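Local coordinates for chitinase A (Cycas revoluta, PDB 4MNK), which probably hydrolyses chitin as a class V member of glycoside hydrolase family 18, and is seen here with oligomers of N-acetylglucosamine bound, at residues A[5-10]-A[233-238]; A[159-162]-A[168-171]; A[178-183]-A[227-232]; A[187-192]-A[219-224]. All blocks are in the same frame, centred on the assembly; numbering follows the deposited sequence.

How the contacts relate
All four contacts belong to the (beta/alpha)8 barrel of this single-chain enzyme. Contact 1 encloses the other three along the chain: contact 2 closes first, then contact 3 opens, with contact 4 lying between its two segments. Strands 155-161, 186-190 and 234-247 are successive neighbours in the barrel and tie contacts 2, 4 and 1 together; the centres of contacts 2 and 4 are about 9 Å apart, those of 1 and 4 about 11 Å. Contact 3 joins helix 177-183, which precedes strand 186-190, to the loop leading into strand 234-247. Contact 1 lies inside the barrel and contact 3 at the N-terminal end of the strands, whereas residues of contacts 2 and 4 reach the bound sugars.

Contact 1: A[5-10]-A[233-238]; sequences LKVGFW and KLVLGI
L5 and V235 meet inside the (beta/alpha)8 barrel of the family 18 fold, on two strands that are not neighbours but lie on either side of strand 324-328. Their side chains cross at about a right angle, and the closest approach is L5 CD1 to V235 CG2 at 3.7 Å. V7, two residues further along the first strand and therefore facing the same way, adds a looser touch of its CG2 on V235 CG1 at 4.3 Å. V235 serves both partners because its methyls diverge: CG1 stands anti to the backbone N (chi1 171°) and turns to V7, while CG2 lies beside that N and turns to L5. No hydrogen bond spans the gap, and the two segments bury just 108 Å² together.

Strand 324-328 sets the spacing. L5 and V7 are hydrogen-bonded through their backbones to Y325, and the side chains of V7 and V235 both rest on F326. W186 of strand 186-190 touches both L5 and V235, extending the apolar cluster. The packing gives way to a polar neighbour at N188, whose OD1 lies 3.7 Å from V235 CG1.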
loop_
_atom_site.group_PDB
_atom_site.type_symbol
_atom_site.label_atom_id
_atom_site.label_comp_id
_atom_site.label_asym_id
_atom_site.label_seq_id
_atom_site.Cartn_x
_atom_site.Cartn_y
_atom_site.Cartn_z
ATOM N N LEU A 5 13.433 -5.456 2.116
ATOM C CA LEU A 5 12.584 -4.868 1.086
ATOM C C LEU A 5 12.219 -3.432 1.444
ATOM O O LEU A 5 11.658 -3.170 2.510
ATOM C CB LEU A 5 11.327 -5.722 0.878
ATOM C CG LEU A 5 11.572 -7.180 0.458
ATOM C CD1 LEU A 5 10.356 -8.046 0.745
ATOM C CD2 LEU A 5 11.969 -7.282 -1.007
ATOM N N LYS A 6 12.566 -2.507 0.554
ATOM C CA LYS A 6 12.252 -1.091 0.724
ATOM C C LYS A 6 11.376 -0.699 -0.456
ATOM O O LYS A 6 11.863 -0.480 -1.566
ATOM C CB LYS A 6 13.534 -0.258 0.770
ATOM C CG LYS A 6 14.499 -0.670 1.876
ATOM C CD LYS A 6 15.785 0.144 1.830
ATOM C CE LYS A 6 16.681 -0.173 3.018
ATOM N NZ LYS A 6 18.016 0.479 2.904
ATOM N N VAL A 7 10.070 -0.637 -0.212
ATOM C CA VAL A 7 9.089 -0.607 -1.290
ATOM C C VAL A 7 8.378 0.743 -1.367
ATOM O O VAL A 7 8.036 1.335 -0.343
ATOM C CB VAL A 7 8.066 -1.759 -1.117
ATOM C CG1 VAL A 7 7.032 -1.749 -2.218
ATOM C CG2 VAL A 7 8.777 -3.105 -1.093
ATOM N N GLY A 8 8.168 1.232 -2.586
ATOM C CA GLY A 8 7.426 2.472 -2.800
ATOM C C GLY A 8 6.414 2.337 -3.917
ATOM O O GLY A 8 6.695 1.710 -4.940
ATOM N N PHE A 9 5.240 2.931 -3.718
ATOM C CA PHE A 9 4.190 2.955 -4.732
ATOM C C PHE A 9 4.121 4.316 -5.402
ATOM O O PHE A 9 4.014 5.341 -4.721
ATOM C CB PHE A 9 2.831 2.661 -4.097
ATOM C CG PHE A 9 2.597 1.213 -3.796
ATOM C CD1 PHE A 9 3.122 0.633 -2.644
ATOM C CD2 PHE A 9 1.837 0.425 -4.655
ATOM C CE1 PHE A 9 2.908 -0.711 -2.362
ATOM C CE2 PHE A 9 1.613 -0.920 -4.378
ATOM C CZ PHE A 9 2.151 -1.487 -3.226
ATOM N N TRP A 10 4.174 4.321 -6.734
ATOM C CA TRP A 10 3.986 5.538 -7.523
ATOM C C TRP A 10 2.665 5.460 -8.270
ATOM O O TRP A 10 2.481 4.569 -9.102
ATOM C CB TRP A 10 5.131 5.746 -8.516
ATOM C CG TRP A 10 4.942 6.998 -9.330
ATOM C CD1 TRP A 10 5.197 8.275 -8.927
ATOM C CD2 TRP A 10 4.422 7.093 -10.667
ATOM N NE1 TRP A 10 4.884 9.159 -9.931
ATOM C CE2 TRP A 10 4.403 8.464 -11.009
ATOM C CE3 TRP A 10 3.975 6.155 -11.609
ATOM C CZ2 TRP A 10 3.957 8.924 -12.255
ATOM C CZ3 TRP A 10 3.531 6.613 -12.849
ATOM C CH2 TRP A 10 3.530 7.986 -13.158
ATOM N N LYS A 233 7.710 -12.717 4.767
ATOM C CA LYS A 233 6.657 -12.531 3.762
ATOM C C LYS A 233 5.792 -11.293 4.026
ATOM O O LYS A 233 4.930 -10.954 3.212
ATOM C CB LYS A 233 5.757 -13.774 3.686
ATOM C CG LYS A 233 6.449 -15.055 3.232
ATOM C CD LYS A 233 6.630 -15.089 1.722
ATOM C CE LYS A 233 7.266 -16.388 1.271
ATOM N NZ LYS A 233 7.410 -16.442 -0.207
ATOM N N LEU A 234 6.008 -10.632 5.161
ATOM C CA LEU A 234 5.240 -9.440 5.511
ATOM C C LEU A 234 6.045 -8.173 5.281
ATOM O O LEU A 234 7.180 -8.050 5.746
ATOM C CB LEU A 234 4.771 -9.491 6.969
ATOM C CG LEU A 234 3.847 -10.631 7.410
ATOM C CD1 LEU A 234 3.689 -10.607 8.919
ATOM C CD2 LEU A 234 2.485 -10.561 6.729
ATOM N N VAL A 235 5.441 -7.235 4.559
ATOM C CA VAL A 235 6.035 -5.928 4.324
ATOM C C VAL A 235 5.106 -4.879 4.935
ATOM O O VAL A 235 3.938 -4.770 4.559
ATOM C CB VAL A 235 6.295 -5.696 2.814
ATOM C CG1 VAL A 235 6.713 -4.264 2.539
ATOM C CG2 VAL A 235 7.372 -6.648 2.325
ATOM N N LEU A 236 5.624 -4.134 5.910
ATOM C CA LEU A 236 4.812 -3.197 6.685
ATOM C C LEU A 236 4.544 -1.888 5.948
ATOM O O LEU A 236 5.473 -1.149 5.627
ATOM C CB LEU A 236 5.484 -2.905 8.029
ATOM C CG LEU A 236 4.789 -1.881 8.932
ATOM C CD1 LEU A 236 3.453 -2.396 9.458
ATOM C CD2 LEU A 236 5.704 -1.486 10.080
ATOM N N GLY A 237 3.269 -1.594 5.712
ATOM C CA GLY A 237 2.885 -0.346 5.063
ATOM C C GLY A 237 2.964 0.851 5.984
ATOM O O GLY A 237 2.590 0.767 7.159
ATOM N N ILE A 238 3.467 1.957 5.441
ATOM C CA ILE A 238 3.544 3.236 6.138
ATOM C C ILE A 238 2.978 4.296 5.191
ATOM O O ILE A 238 3.420 4.395 4.040
ATOM C CB ILE A 238 5.006 3.597 6.522
ATOM C CG1 ILE A 238 5.642 2.482 7.368
ATOM C CG2 ILE A 238 5.061 4.951 7.245
ATOM C CD1 ILE A 238 7.138 2.630 7.607
#

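Contact 2: A[159-162]-A[168-171]; sequences AVYF and PWEV. With NAG (2-acetamido-2-deoxy-beta-D-glucopyranose), chain C; NAG (2-acetamido-2-deoxy-beta-D-glucopyranose), chain B.
Y161 and W169 cross at about a right angle, the phenol oxygen of one reaching the indole edge of the other. They belong to a glycan-binding site at the end of strand 155-161 of the family 18 (beta/alpha)8 barrel, to which the following loop contributes. Y161 OH lies near the indole plane, 3.4 Å from W169 CZ3. With CG anti to the backbone N (chi1 -170°), the phenol extends toward the loop and the sugar. There its hydroxyl donates a hydrogen bond of 2.6 Å from Y161 OH to O7 of the chain C sugar, the acetamide oxygen lying in the plane of the Y161 ring. A phenylalanine here would probably leave that O7 without this donor and the W169 edge without its polar neighbour.

F162 stands over one face of Y161, its CD1 3.5 Å above the ring plane and offset toward the rim, with Y161 CE2 in the plane of the F162 ring. The same phenylalanine meets the acetamide methyl, F162 CE1 lying 3.9 Å from C8 of the chain C sugar. Y161 and P168 come at each other head-on, P168 CD lying near the phenol plane, 3.8 Å from Y161 CE1. Y121 and F167 also pack edge-to-face with Y161.

W169 turns one face to the next sugar, whose O4 is joined to C1 of the chain C residue. The acetamide N2 of the chain B sugar sits 3.7 Å above the indole plane, offset toward its rim, and the methyl C8 of that sugar lies 3.5 Å from W169 NE1.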
loop_
_atom_site.group_PDB
_atom_site.type_symbol
_atom_site.label_atom_id
_atom_site.label_comp_id
_atom_site.label_asym_id
_atom_site.label_seq_id
_atom_site.Cartn_x
_atom_site.Cartn_y
_atom_site.Cartn_z
ATOM N N ALA A 159 -1.732 -6.708 -2.025
ATOM C CA ALA A 159 -2.095 -5.870 -0.896
ATOM C C ALA A 159 -2.998 -6.671 0.031
ATOM O O ALA A 159 -3.893 -7.392 -0.425
ATOM C CB ALA A 159 -2.811 -4.623 -1.380
ATOM N N VAL A 160 -2.752 -6.553 1.333
ATOM C CA VAL A 160 -3.629 -7.158 2.326
ATOM C C VAL A 160 -4.082 -6.129 3.352
ATOM O O VAL A 160 -3.376 -5.156 3.638
ATOM C CB VAL A 160 -3.004 -8.406 3.030
ATOM C CG1 VAL A 160 -2.693 -9.505 2.019
ATOM C CG2 VAL A 160 -1.761 -8.041 3.827
ATOM N N TYR A 161 -5.278 -6.354 3.883
ATOM C CA TYR A 161 -5.809 -5.629 5.028
ATOM C C TYR A 161 -4.795 -5.687 6.171
ATOM O O TYR A 161 -3.942 -6.580 6.203
ATOM C CB TYR A 161 -7.128 -6.292 5.432
ATOM C CG TYR A 161 -7.975 -5.562 6.451
ATOM C CD1 TYR A 161 -8.332 -6.182 7.645
ATOM C CD2 TYR A 161 -8.448 -4.270 6.210
ATOM C CE1 TYR A 161 -9.125 -5.536 8.582
ATOM C CE2 TYR A 161 -9.238 -3.611 7.144
ATOM C CZ TYR A 161 -9.573 -4.253 8.327
ATOM O OH TYR A 161 -10.357 -3.621 9.264
ATOM N N PHE A 162 -4.881 -4.740 7.105
ATOM C CA PHE A 162 -3.919 -4.676 8.209
ATOM C C PHE A 162 -3.926 -5.939 9.069
ATOM O O PHE A 162 -2.925 -6.263 9.707
ATOM C CB PHE A 162 -4.148 -3.425 9.074
ATOM C CG PHE A 162 -5.101 -3.628 10.224
ATOM C CD1 PHE A 162 -6.479 -3.606 10.026
ATOM C CD2 PHE A 162 -4.614 -3.821 11.515
ATOM C CE1 PHE A 162 -7.358 -3.786 11.092
ATOM C CE2 PHE A 162 -5.483 -4.004 12.584
ATOM C CZ PHE A 162 -6.857 -3.986 12.377
ATOM N N PRO A 168 -11.766 -8.213 11.947
ATOM C CA PRO A 168 -11.523 -8.598 13.348
ATOM C C PRO A 168 -12.727 -8.492 14.292
ATOM O O PRO A 168 -12.800 -9.246 15.266
ATOM C CB PRO A 168 -10.408 -7.639 13.792
ATOM C CG PRO A 168 -10.421 -6.530 12.796
ATOM C CD PRO A 168 -10.825 -7.166 11.510
ATOM N N TRP A 169 -13.653 -7.578 14.008
ATOM C CA TRP A 169 -14.867 -7.418 14.825
ATOM C C TRP A 169 -16.003 -8.364 14.418
ATOM O O TRP A 169 -16.920 -8.619 15.206
ATOM C CB TRP A 169 -15.343 -5.961 14.811
ATOM C CG TRP A 169 -15.761 -5.456 13.458
ATOM C CD1 TRP A 169 -17.018 -5.491 12.923
ATOM C CD2 TRP A 169 -14.924 -4.836 12.473
ATOM N NE1 TRP A 169 -17.015 -4.935 11.667
ATOM C CE2 TRP A 169 -15.744 -4.523 11.365
ATOM C CE3 TRP A 169 -13.560 -4.514 12.419
ATOM C CZ2 TRP A 169 -15.245 -3.905 10.213
ATOM C CZ3 TRP A 169 -13.065 -3.897 11.273
ATOM C CH2 TRP A 169 -13.908 -3.600 10.187
ATOM N N GLU A 170 -15.935 -8.872 13.187
ATOM C CA GLU A 170 -16.914 -9.820 12.658
ATOM C C GLU A 170 -16.259 -10.611 11.529
ATOM O O GLU A 170 -16.191 -10.147 10.387
ATOM C CB GLU A 170 -18.170 -9.087 12.165
ATOM C CG GLU A 170 -19.364 -9.994 11.881
ATOM C CD GLU A 170 -20.690 -9.252 11.916
ATOM O OE1 GLU A 170 -21.525 -9.571 12.789
ATOM O OE2 GLU A 170 -20.901 -8.346 11.082
ATOM N N VAL A 171 -15.759 -11.798 11.866
ATOM C CA VAL A 171 -14.978 -12.608 10.932
ATOM C C VAL A 171 -15.879 -13.328 9.931
ATOM O O VAL A 171 -16.669 -14.199 10.306
ATOM C CB VAL A 171 -14.065 -13.630 11.665
ATOM C CG1 VAL A 171 -13.241 -14.435 10.662
ATOM C CG2 VAL A 171 -13.145 -12.924 12.656
HETATM C C1 NAG C . -12.655 1.896 8.626
HETATM C C2 NAG C . -11.512 1.446 7.714
HETATM C C3 NAG C . -11.088 2.538 6.729
HETATM C C4 NAG C . -12.284 3.191 6.039
HETATM C C5 NAG C . -13.389 3.525 7.050
HETATM C C6 NAG C . -14.643 4.071 6.368
HETATM C C7 NAG C . -10.171 -0.249 8.871
HETATM C C8 NAG C . -8.940 -0.533 9.682
HETATM N N2 NAG C . -10.366 1.019 8.500
HETATM O O3 NAG C . -10.217 1.978 5.769
HETATM O O4 NAG C . -11.853 4.365 5.381
HETATM O O5 NAG C . -13.726 2.395 7.843
HETATM O O6 NAG C . -15.221 3.085 5.539
HETATM O O7 NAG C . -10.948 -1.164 8.586
HETATM C C1 NAG B . -14.706 -0.012 13.142
HETATM C C2 NAG B . -15.696 0.182 11.993
HETATM C C3 NAG B . -14.993 0.234 10.632
HETATM C C4 NAG B . -13.720 1.085 10.626
HETATM C C5 NAG B . -12.876 0.752 11.865
HETATM C C6 NAG B . -11.604 1.587 11.989
HETATM C C7 NAG B . -17.890 -0.785 12.500
HETATM C C8 NAG B . -18.757 -2.006 12.422
HETATM N N2 NAG B . -16.661 -0.903 11.996
HETATM O O1 NAG B . -15.367 0.177 14.373
HETATM O O3 NAG B . -15.891 0.703 9.650
HETATM O O4 NAG B . -13.010 0.763 9.448
HETATM O O5 NAG B . -13.649 0.922 13.039
HETATM O O6 NAG B . -11.921 2.953 12.159
HETATM O O7 NAG B . -18.326 0.248 13.006
#

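Contact 3: A[178-183]-A[227-232]; sequences QFIAAG and AGMPPE
A181 and M229 bring a small side chain of helix 177-183 against a bent one from the loop after helix 217-227. The bump on the helix is A181 CB. It enters a shallow hollow bounded by the thioether of M229 and the ring of P230, with P230 CD at 3.7 Å from A181 CB and M229 SD at 4.2 Å from the same methyl. The loop answers with a bump of its own. M229 leaves the backbone with CG anti to N (chi1 -174°), then bends at chi2 (72°) and chi3 (84°), a hook that brings its methyl back to the helix beside I180. The methyl settles on the branch of the isoleucine, CE lying 3.7 Å from I180 CG2 and 4.1 Å from I180 CB, and the two side chains cross at about a right angle. The interface is wholly apolar across the two segments.

What presents M229 is the end of helix 217-227. G228 closes it in a Schellman motif, with a positive phi that would press any side chain into the A227 carbonyl oxygen. M229 follows directly, its side chain also touching V177 and L234. K233 adds a polar tie at the other end of the loop, its NZ hydrogen-bonded to A181 O and to L184 O. The pairing joins the short helix before strand 186-190 to the turn entering strand 234-247, and so belongs to the helix-to-strand connections at the N-terminal end of the strands in a (beta/alpha)8 barrel, the end remote from the active site.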
loop_
_atom_site.group_PDB
_atom_site.type_symbol
_atom_site.label_atom_id
_atom_site.label_comp_id
_atom_site.label_asym_id
_atom_site.label_seq_id
_atom_site.Cartn_x
_atom_site.Cartn_y
_atom_site.Cartn_z
ATOM N N GLN A 178 -0.687 -19.903 4.606
ATOM C CA GLN A 178 0.173 -20.930 4.020
ATOM C C GLN A 178 0.081 -20.889 2.491
ATOM O O GLN A 178 1.099 -20.951 1.797
ATOM C CB GLN A 178 -0.198 -22.313 4.556
ATOM C CG GLN A 178 0.747 -23.421 4.128
ATOM C CD GLN A 178 0.168 -24.791 4.390
ATOM O OE1 GLN A 178 -0.833 -25.182 3.789
ATOM N NE2 GLN A 178 0.792 -25.527 5.298
ATOM N N PHE A 179 -1.146 -20.777 1.987
ATOM C CA PHE A 179 -1.418 -20.580 0.563
ATOM C C PHE A 179 -0.639 -19.379 0.018
ATOM O O PHE A 179 0.061 -19.482 -0.995
ATOM C CB PHE A 179 -2.926 -20.380 0.355
ATOM C CG PHE A 179 -3.312 -19.998 -1.049
ATOM C CD1 PHE A 179 -3.720 -20.971 -1.953
ATOM C CD2 PHE A 179 -3.288 -18.667 -1.464
ATOM C CE1 PHE A 179 -4.081 -20.627 -3.253
ATOM C CE2 PHE A 179 -3.646 -18.317 -2.761
ATOM C CZ PHE A 179 -4.044 -19.298 -3.655
ATOM N N ILE A 180 -0.766 -18.247 0.707
ATOM C CA ILE A 180 -0.112 -17.005 0.308
ATOM C C ILE A 180 1.415 -17.138 0.320
ATOM O O ILE A 180 2.086 -16.726 -0.630
ATOM C CB ILE A 180 -0.568 -15.825 1.200
ATOM C CG1 ILE A 180 -2.016 -15.439 0.878
ATOM C CG2 ILE A 180 0.357 -14.629 1.030
ATOM C CD1 ILE A 180 -2.650 -14.486 1.881
ATOM N N ALA A 181 1.961 -17.723 1.386
ATOM C CA ALA A 181 3.410 -17.898 1.502
ATOM C C ALA A 181 3.992 -18.771 0.384
ATOM O O ALA A 181 5.118 -18.551 -0.061
ATOM C CB ALA A 181 3.774 -18.463 2.865
ATOM N N ALA A 182 3.214 -19.748 -0.072
ATOM C CA ALA A 182 3.661 -20.636 -1.140
ATOM C C ALA A 182 3.570 -19.984 -2.520
ATOM O O ALA A 182 4.434 -20.209 -3.372
ATOM C CB ALA A 182 2.875 -21.931 -1.110
ATOM N N GLY A 183 2.537 -19.171 -2.729
ATOM C CA GLY A 183 2.259 -18.604 -4.047
ATOM C C GLY A 183 2.847 -17.233 -4.331
ATOM O O GLY A 183 2.999 -16.856 -5.496
ATOM N N ALA A 227 -1.115 -16.627 12.742
ATOM C CA ALA A 227 -1.742 -17.532 11.782
ATOM C C ALA A 227 -0.721 -18.446 11.105
ATOM O O ALA A 227 -1.083 -19.489 10.560
ATOM C CB ALA A 227 -2.528 -16.744 10.743
ATOM N N GLY A 228 0.549 -18.044 11.136
ATOM C CA GLY A 228 1.635 -18.862 10.599
ATOM C C GLY A 228 2.363 -18.290 9.397
ATOM O O GLY A 228 3.114 -19.003 8.731
ATOM N N MET A 229 2.153 -17.005 9.110
ATOM C CA MET A 229 2.866 -16.359 8.012
ATOM C C MET A 229 4.351 -16.243 8.349
ATOM O O MET A 229 4.693 -15.714 9.411
ATOM C CB MET A 229 2.292 -14.970 7.717
ATOM C CG MET A 229 2.907 -14.310 6.489
ATOM S SD MET A 229 2.357 -15.084 4.957
ATOM C CE MET A 229 0.805 -14.225 4.696
ATOM N N PRO A 230 5.237 -16.741 7.459
ATOM C CA PRO A 230 6.663 -16.500 7.665
ATOM C C PRO A 230 6.886 -14.988 7.736
ATOM O O PRO A 230 6.375 -14.262 6.873
ATOM C CB PRO A 230 7.309 -17.085 6.406
ATOM C CG PRO A 230 6.329 -18.083 5.900
ATOM C CD PRO A 230 4.982 -17.519 6.234
ATOM N N PRO A 231 7.634 -14.514 8.752
ATOM C CA PRO A 231 7.779 -13.073 8.981
ATOM C C PRO A 231 8.349 -12.323 7.778
ATOM O O PRO A 231 7.941 -11.189 7.515
ATOM C CB PRO A 231 8.737 -12.998 10.177
ATOM C CG PRO A 231 9.439 -14.313 10.194
ATOM C CD PRO A 231 8.428 -15.300 9.713
ATOM N N GLU A 232 9.258 -12.966 7.046
ATOM C CA GLU A 232 9.878 -12.364 5.861
ATOM C C GLU A 232 8.897 -12.111 4.698
ATOM O O GLU A 232 9.217 -11.369 3.768
ATOM C CB GLU A 232 11.092 -13.188 5.399
ATOM C CG GLU A 232 10.768 -14.499 4.679
ATOM C CD GLU A 232 10.562 -15.691 5.609
ATOM O OE1 GLU A 232 10.456 -16.822 5.088
ATOM O OE2 GLU A 232 10.507 -15.518 6.846
#

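Contact 4: A[187-192]-A[219-224]; sequences VNVMAY and VGIESF. With NAG (2-acetamido-2-deoxy-beta-D-glucopyranose), chain D.
One strand residue, V189, makes all the close side-chain contacts with I221 and F224 of helix 217-227, yet three residues further along the chain Y192 is hydrogen-bonded to a bound sugar. Both methyls of V189 straddle the tip of the isoleucine: CG1 and CG2 each lie 4.1 Å from I221 CD1. CG1, anti to the backbone N (chi1 -177°), also reaches the F224 ring, at 4.3 Å from CE1. The carbonyl oxygen of G220 accepts from F224 N and from S223 OG, the latter at 2.6 Å. The hydroxyl of S223 is bonded to Q164 N as well.

This is the outer side of the family 18 (beta/alpha)8 barrel, where a helix covers strand 186-190. Past V189 the backbone makes two inverse gamma turns in succession, centred on M190 and A191, and Y192 emerges in the ligand pocket. With Y192 CG wedged between the backbone N and the carbonyl carbon (chi1 40°), one face of the ring lies over M190 C, and OH donates to O7 of the chain D sugar at 2.5 Å, the acetamide oxygen being in the ring plane. A leucine in its place would probably leave that O7 without this donor and the acetamide freer to turn. D118 OD1 is hydrogen-bonded to the bound sugar too, consistent with the acetamide-binding catalytic subsite of family 18 enzymes. M190 SD lies 3.2 Å from the chain D O1.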
loop_
_atom_site.group_PDB
_atom_site.type_symbol
_atom_site.label_atom_id
_atom_site.label_comp_id
_atom_site.label_asym_id
_atom_site.label_seq_id
_atom_site.Cartn_x
_atom_site.Cartn_y
_atom_site.Cartn_z
ATOM N N VAL A 187 3.518 -10.051 0.901
ATOM C CA VAL A 187 2.298 -9.254 0.915
ATOM C C VAL A 187 2.581 -7.884 1.507
ATOM O O VAL A 187 3.428 -7.736 2.392
ATOM C CB VAL A 187 1.123 -9.937 1.672
ATOM C CG1 VAL A 187 0.720 -11.228 0.982
ATOM C CG2 VAL A 187 1.459 -10.178 3.148
ATOM N N ASN A 188 1.867 -6.893 0.992
ATOM C CA ASN A 188 1.985 -5.518 1.436
ATOM C C ASN A 188 0.861 -5.223 2.417
ATOM O O ASN A 188 -0.304 -5.088 2.030
ATOM C CB ASN A 188 1.955 -4.583 0.227
ATOM C CG ASN A 188 3.148 -4.787 -0.692
ATOM O OD1 ASN A 188 4.294 -4.822 -0.239
ATOM N ND2 ASN A 188 2.885 -4.932 -1.986
ATOM N N VAL A 189 1.222 -5.155 3.695
ATOM C CA VAL A 189 0.253 -4.994 4.774
ATOM C C VAL A 189 -0.138 -3.527 4.912
ATOM O O VAL A 189 0.689 -2.685 5.265
ATOM C CB VAL A 189 0.801 -5.530 6.121
ATOM C CG1 VAL A 189 -0.249 -5.413 7.215
ATOM C CG2 VAL A 189 1.267 -6.975 5.982
ATOM N N MET A 190 -1.404 -3.233 4.635
ATOM C CA MET A 190 -1.901 -1.858 4.644
ATOM C C MET A 190 -2.227 -1.400 6.066
ATOM O O MET A 190 -3.394 -1.279 6.453
ATOM C CB MET A 190 -3.092 -1.717 3.693
ATOM C CG MET A 190 -2.717 -2.017 2.243
ATOM S SD MET A 190 -4.052 -1.820 1.059
ATOM C CE MET A 190 -5.006 -3.305 1.350
ATOM N N ALA A 191 -1.167 -1.134 6.826
ATOM C CA ALA A 191 -1.264 -0.788 8.242
ATOM C C ALA A 191 -1.534 0.704 8.450
ATOM O O ALA A 191 -0.743 1.420 9.071
ATOM C CB ALA A 191 -0.002 -1.218 8.968
ATOM N N TYR A 192 -2.665 1.162 7.925
ATOM C CA TYR A 192 -3.077 2.556 8.040
ATOM C C TYR A 192 -4.577 2.679 7.793
ATOM O O TYR A 192 -5.260 1.671 7.575
ATOM C CB TYR A 192 -2.268 3.468 7.099
ATOM C CG TYR A 192 -1.995 2.902 5.721
ATOM C CD1 TYR A 192 -2.925 3.038 4.689
ATOM C CD2 TYR A 192 -0.794 2.246 5.442
ATOM C CE1 TYR A 192 -2.668 2.522 3.416
ATOM C CE2 TYR A 192 -0.531 1.728 4.175
ATOM C CZ TYR A 192 -1.467 1.871 3.171
ATOM O OH TYR A 192 -1.185 1.352 1.927
ATOM N N VAL A 219 -0.923 -5.019 16.219
ATOM C CA VAL A 219 -1.966 -6.036 16.383
ATOM C C VAL A 219 -2.220 -6.767 15.061
ATOM O O VAL A 219 -2.329 -7.994 15.033
ATOM C CB VAL A 219 -3.275 -5.434 16.954
ATOM C CG1 VAL A 219 -4.439 -6.415 16.831
ATOM C CG2 VAL A 219 -3.083 -5.036 18.412
ATOM N N GLY A 220 -2.290 -6.010 13.968
ATOM C CA GLY A 220 -2.446 -6.591 12.638
ATOM C C GLY A 220 -1.302 -7.513 12.256
ATOM O O GLY A 220 -1.529 -8.640 11.813
ATOM N N ILE A 221 -0.071 -7.037 12.432
ATOM C CA ILE A 221 1.122 -7.839 12.164
ATOM C C ILE A 221 1.132 -9.111 13.020
ATOM O O ILE A 221 1.371 -10.209 12.501
ATOM C CB ILE A 221 2.427 -7.008 12.350
ATOM C CG1 ILE A 221 2.574 -5.960 11.231
ATOM C CG2 ILE A 221 3.665 -7.909 12.429
ATOM C CD1 ILE A 221 2.764 -6.525 9.822
ATOM N N GLU A 222 0.848 -8.956 14.315
ATOM C CA GLU A 222 0.731 -10.089 15.239
ATOM C C GLU A 222 -0.229 -11.153 14.695
ATOM O O GLU A 222 0.055 -12.350 14.775
ATOM C CB GLU A 222 0.261 -9.624 16.627
ATOM C CG GLU A 222 1.282 -8.808 17.436
ATOM C CD GLU A 222 2.381 -9.651 18.065
ATOM O OE1 GLU A 222 3.498 -9.125 18.268
ATOM O OE2 GLU A 222 2.135 -10.837 18.362
ATOM N N SER A 223 -1.353 -10.713 14.128
ATOM C CA SER A 223 -2.381 -11.635 13.635
ATOM C C SER A 223 -1.909 -12.493 12.463
ATOM O O SER A 223 -2.231 -13.679 12.390
ATOM C CB SER A 223 -3.681 -10.895 13.291
ATOM O OG SER A 223 -3.598 -10.194 12.059
ATOM N N PHE A 224 -1.145 -11.898 11.551
ATOM C CA PHE A 224 -0.571 -12.652 10.439
ATOM C C PHE A 224 0.466 -13.666 10.921
ATOM O O PHE A 224 0.484 -14.809 10.465
ATOM C CB PHE A 224 0.047 -11.716 9.399
ATOM C CG PHE A 224 -0.960 -11.068 8.490
ATOM C CD1 PHE A 224 -1.342 -9.746 8.689
ATOM C CD2 PHE A 224 -1.527 -11.779 7.434
ATOM C CE1 PHE A 224 -2.275 -9.141 7.846
ATOM C CE2 PHE A 224 -2.462 -11.185 6.588
ATOM C CZ PHE A 224 -2.836 -9.862 6.794
HETATM C C1 NAG D . -5.341 1.967 0.129
HETATM C C2 NAG D . -5.053 1.808 -1.371
HETATM C C3 NAG D . -4.686 3.145 -2.019
HETATM C C4 NAG D . -5.576 4.307 -1.567
HETATM C C5 NAG D . -5.733 4.292 -0.042
HETATM C C6 NAG D . -6.634 5.408 0.489
HETATM C C7 NAG D . -2.773 0.829 -1.112
HETATM C C8 NAG D . -1.857 -0.274 -1.558
HETATM N N2 NAG D . -4.002 0.831 -1.648
HETATM O O1 NAG D . -5.892 0.772 0.634
HETATM O O3 NAG D . -4.719 3.017 -3.426
HETATM O O4 NAG D . -4.972 5.513 -1.981
HETATM O O5 NAG D . -6.245 3.035 0.358
HETATM O O6 NAG D . -7.941 5.279 -0.027
HETATM O O7 NAG D . -2.370 1.657 -0.292
#